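Putative secreted protein (Streptomyces sp. SirexAA-E, PDB 4PEY) hydrolyses laminarin and laminarioligosaccharides as an exo-beta-1,3-glucanase of glycoside hydrolase family 55, yielding glucose and laminaribiose as end products. Local coordinates at residues 105-108 and 109-112; 40-43 and 44-48. The protein carries 1 engineered substitution. All coordinates share one frame; numbering follows the deposited sequence.

Contact 1 (105-108 and 109-112). With BGC (beta-D-glucopyranose), chain B.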
# COMPACT_ATOMS: atom_id res chain seq x y z
N THR A 105 7.31 11.03 8.73
CA THR A 105 6.79 11.08 7.36
C THR A 105 7.70 10.47 6.29
O THR A 105 7.37 10.53 5.10
CB THR A 105 6.47 12.54 6.91
OG1 THR A 105 7.66 13.34 6.92
CG2 THR A 105 5.40 13.15 7.81
N GLN A 106 8.84 9.89 6.69
CA GLN A 106 9.62 9.11 5.72
C GLN A 106 9.80 7.66 6.19
O GLN A 106 10.68 6.95 5.71
CB GLN A 106 10.98 9.80 5.45
CG GLN A 106 10.75 11.16 4.79
CD GLN A 106 12.00 11.91 4.36
OE1 GLN A 106 13.10 11.36 4.31
NE2 GLN A 106 11.82 13.19 4.04
N ASN A 107 8.93 7.21 7.09
CA ASN A 107 8.99 5.83 7.58
C ASN A 107 8.24 4.89 6.63
O ASN A 107 7.09 4.48 6.91
CB ASN A 107 8.44 5.74 9.01
CG ASN A 107 9.45 6.21 10.06
OD1 ASN A 107 10.59 6.53 9.73
ND2 ASN A 107 9.03 6.25 11.34
N PHE A 108 8.90 4.57 5.52
CA PHE A 108 8.34 3.82 4.40
C PHE A 108 8.84 2.38 4.32
O PHE A 108 9.84 2.03 4.95
CB PHE A 108 8.70 4.46 3.05
CG PHE A 108 8.43 5.94 2.94
CD1 PHE A 108 7.21 6.49 3.35
CD2 PHE A 108 9.38 6.78 2.38
CE1 PHE A 108 6.97 7.85 3.21
CE2 PHE A 108 9.15 8.14 2.22
CZ PHE A 108 7.94 8.68 2.64
N TRP A 109 8.18 1.59 3.47
CA TRP A 109 8.68 0.32 2.93
C TRP A 109 9.10 -0.67 4.01
O TRP A 109 10.26 -1.06 4.11
CB TRP A 109 9.86 0.57 1.95
CG TRP A 109 9.50 1.48 0.78
CD1 TRP A 109 8.47 1.31 -0.10
CD2 TRP A 109 10.17 2.69 0.39
NE1 TRP A 109 8.45 2.34 -1.01
CE2 TRP A 109 9.48 3.20 -0.73
CE3 TRP A 109 11.28 3.39 0.88
CZ2 TRP A 109 9.85 4.39 -1.36
CZ3 TRP A 109 11.65 4.57 0.26
CH2 TRP A 109 10.94 5.06 -0.85
N ARG A 110 8.13 -1.09 4.82
CA ARG A 110 8.38 -2.12 5.82
C ARG A 110 7.05 -2.79 6.13
O ARG A 110 6.01 -2.31 5.68
CB ARG A 110 9.03 -1.52 7.08
CG ARG A 110 8.17 -0.49 7.82
CD ARG A 110 9.05 0.44 8.67
NE ARG A 110 9.77 1.38 7.82
CZ ARG A 110 10.78 2.16 8.22
NH1 ARG A 110 11.22 2.10 9.48
NH2 ARG A 110 11.35 2.99 7.35
N SER A 111 7.05 -3.90 6.85
CA SER A 111 5.78 -4.59 7.10
C SER A 111 5.79 -5.50 8.30
O SER A 111 6.84 -6.02 8.68
CB SER A 111 5.37 -5.40 5.86
OG SER A 111 6.32 -6.43 5.61
N ALA A 112 4.61 -5.71 8.88
CA ALA A 112 4.40 -6.67 9.97
C ALA A 112 3.18 -7.52 9.64
O ALA A 112 2.16 -6.98 9.22
CB ALA A 112 4.19 -5.97 11.31
C2 BGC B . 4.27 12.99 1.69
C3 BGC B . 5.30 11.96 1.21
C4 BGC B . 6.69 12.57 1.25
C5 BGC B . 6.99 13.08 2.66
C6 BGC B . 8.39 13.66 2.74
C1 BGC B . 4.70 13.67 2.99
O2 BGC B . 3.02 12.35 1.85
O3 BGC B . 5.01 11.57 -0.11
O4 BGC B . 7.66 11.63 0.85
O5 BGC B . 6.05 14.09 2.96
O6 BGC B . 8.43 14.88 2.03

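Contact 2 (40-43 and 44-48)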
# COMPACT_ATOMS: atom_id res chain seq x y z
N GLU A 40 20.99 -5.90 14.93
CA GLU A 40 22.02 -5.73 13.91
C GLU A 40 21.39 -5.29 12.58
O GLU A 40 21.90 -4.37 11.92
CB GLU A 40 22.82 -7.02 13.71
CG GLU A 40 23.87 -6.91 12.62
CD GLU A 40 24.74 -8.14 12.49
OE1 GLU A 40 24.29 -9.24 12.90
OE2 GLU A 40 25.87 -8.01 11.98
N VAL A 41 20.29 -5.94 12.21
CA VAL A 41 19.57 -5.56 11.00
C VAL A 41 19.05 -4.13 11.12
O VAL A 41 19.20 -3.33 10.19
CB VAL A 41 18.39 -6.53 10.72
CG1 VAL A 41 17.56 -6.05 9.53
CG2 VAL A 41 18.92 -7.95 10.46
N PHE A 42 18.46 -3.80 12.26
CA PHE A 42 17.93 -2.45 12.45
C PHE A 42 19.00 -1.37 12.35
O PHE A 42 18.78 -0.34 11.71
CB PHE A 42 17.22 -2.31 13.81
CG PHE A 42 16.65 -0.93 14.04
CD1 PHE A 42 15.66 -0.43 13.22
CD2 PHE A 42 17.14 -0.13 15.06
CE1 PHE A 42 15.13 0.84 13.43
CE2 PHE A 42 16.63 1.14 15.28
CZ PHE A 42 15.62 1.63 14.45
N ARG A 43 20.17 -1.60 12.95
CA ARG A 43 21.25 -0.60 12.89
C ARG A 43 21.62 -0.30 11.44
O ARG A 43 21.85 0.85 11.08
CB ARG A 43 22.49 -1.07 13.66
CG ARG A 43 22.34 -1.02 15.18
CD ARG A 43 23.69 -1.11 15.90
NE ARG A 43 24.42 -2.34 15.57
CZ ARG A 43 24.27 -3.50 16.20
NH1 ARG A 43 24.98 -4.55 15.83
NH2 ARG A 43 23.40 -3.61 17.20
N LYS A 44 21.65 -1.34 10.61
CA LYS A 44 21.97 -1.17 9.19
C LYS A 44 20.84 -0.52 8.41
O LYS A 44 21.10 0.21 7.45
CB LYS A 44 22.33 -2.52 8.56
CG LYS A 44 23.66 -3.08 9.01
CD LYS A 44 23.99 -4.39 8.32
CE LYS A 44 22.99 -5.48 8.67
NZ LYS A 44 23.41 -6.81 8.13
N GLN A 45 19.59 -0.77 8.80
CA GLN A 45 18.43 -0.36 7.99
C GLN A 45 17.70 0.88 8.49
O GLN A 45 16.89 1.44 7.76
CB GLN A 45 17.43 -1.51 7.89
CG GLN A 45 17.94 -2.69 7.07
CD GLN A 45 18.46 -2.24 5.72
OE1 GLN A 45 19.67 -2.17 5.49
NE2 GLN A 45 17.55 -1.90 4.82
N GLU A 46 18.00 1.30 9.72
CA GLU A 46 17.30 2.41 10.36
C GLU A 46 17.16 3.66 9.48
O GLU A 46 16.06 4.19 9.32
CB GLU A 46 18.00 2.79 11.67
CG GLU A 46 17.36 3.96 12.39
CD GLU A 46 18.03 4.26 13.71
OE1 GLU A 46 19.19 3.84 13.91
OE2 GLU A 46 17.41 4.93 14.56
N SER A 47 18.26 4.12 8.91
CA SER A 47 18.20 5.32 8.08
C SER A 47 18.54 5.01 6.62
O SER A 47 18.87 5.91 5.85
CB SER A 47 19.13 6.41 8.62
OG SER A 47 20.47 5.95 8.67
N ASN A 48 18.46 3.74 6.25
CA ASN A 48 18.82 3.30 4.90
C ASN A 48 17.66 3.47 3.93
O ASN A 48 17.14 2.50 3.38
CB ASN A 48 19.28 1.83 4.95
CG ASN A 48 20.10 1.43 3.74
OD1 ASN A 48 20.36 2.24 2.84
ND2 ASN A 48 20.52 0.17 3.71
O HOH W 1 20.94 2.99 9.11
O HOH W 2 21.53 3.11 12.69

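Contact 1 (105-108 and 109-112)
Phe108 and Trp109 form a T-shaped (edge-to-face) pair beside the bound glucan, where a loop of the first parallel beta-helix runs into strand 110-113. The Phe108 edge is directed at the face of the Trp109 six-membered ring, with centroids 5.2 Å apart and planes at 66°. Phe108 CB lies over that same face, a CH-pi contact. CG is anti to the carbonyl carbon in both (chi1 -51° for Phe108, -58° for Trp109), and with the backbone turning at Trp109 the two rings lie side by side.

At its outer end the Phe108 ring meets the sugar edge-on, its CZ 3.5 Å from O4 of the glucose. The backbone Thr105 O lies 3.5 Å from the glucose C5, while Gln130, Trp402, Asp405, Glu436 and His437 hydrogen-bond this glucose.

Behind this first shell, Gln106 CA rests against one Phe108 face, and the Gln106 amide is held by Gln49. Trp400 meets both rings at an inclined angle, and Arg374 makes a cation-pi contact with Trp109. Asn107 centres an inverse gamma turn and sets its CA 3.7 Å from Arg110 NH2, over a guanidinium face. Arg110, itself in cation-pi contact with Phe73, grips the Phe108 carbonyl side-on: NE donates to Phe108 O at 2.9 Å from above the carbonyl plane, whereas Arg110 NH2 reaches the same Phe108 O at 3.0 Å in that plane, on a lone pair.

Contact 2 (40-43 and 44-48)
Glu46 CB lies over one face of the Phe42 ring, four residues on, near where helix 34-45, the helix between strands 24-27 and 55-59 of the first beta-helix, gives way to a turn. It stands 4.0 Å from the Phe42 ring centroid, a CH-pi contact, and the Glu46 chain then slants outward past the rim, with Glu46 CG 3.6 Å from Phe42 CZ. The carboxylate is inclined by 35° to the ring. In both residues CG is anti to the backbone N (chi1 179° in Glu46), and Glu46 continues extended, which carries its carboxylate past CZ. The second flat group, the Arg43 guanidinium, has Glu40 CA against one face.

Glu46 is also tied back to the helix by water 2, which donates to Glu46 OE1 and to Arg43 O. With an alanine here, the outer rim of the phenyl ring would probably lose its aliphatic cover and water 2 its carboxylate partner.

Beneath these side chains run the helical backbone bonds. Gln45 N donates to Val41 O at 2.9 Å, and Glu46 N to Phe42 O at 2.7 Å. Water 1 joins Arg43 O to Ser47 N, bridging the helix to the type I turn of Gln45 to Asn48.

On the exposed flank, Lys44 bends at chi3, laying its CE 3.6 Å from Glu40 O, and its NZ bonds to Tyr55 OH. On the buried side, Val41 and Gln45 pack against Tyr55 and Thr75. Gln45 spends both ends of its amide: NE2 goes to Phe73 O, and Gln45 OE1 accepts from Asn48 ND2 at 3.1 Å, the donor tilted 33° from the carbonyl plane.

In the fold
Along the chain contact 2 comes first, on helix 34-45, and contact 1 follows in the loop after strand 87-94 and the start of strand 110-113. Their centres are 13 Å apart and their nearest atoms about 5 Å, without touching. Strand 75-79 lies between them: it pairs in parallel with strand 110-113, and its Thr75 meets the helix. Phe73, just ahead of that strand, serves both, taking a bond from Gln45 and pairing with Arg110 through its ring. Contact 1 is buried, at the glucan site lying between the two beta-helical domains; contact 2 is nearer the surface, its Glu46 side chain about 5 Å from a glucose bound at a separate place, away from the active site.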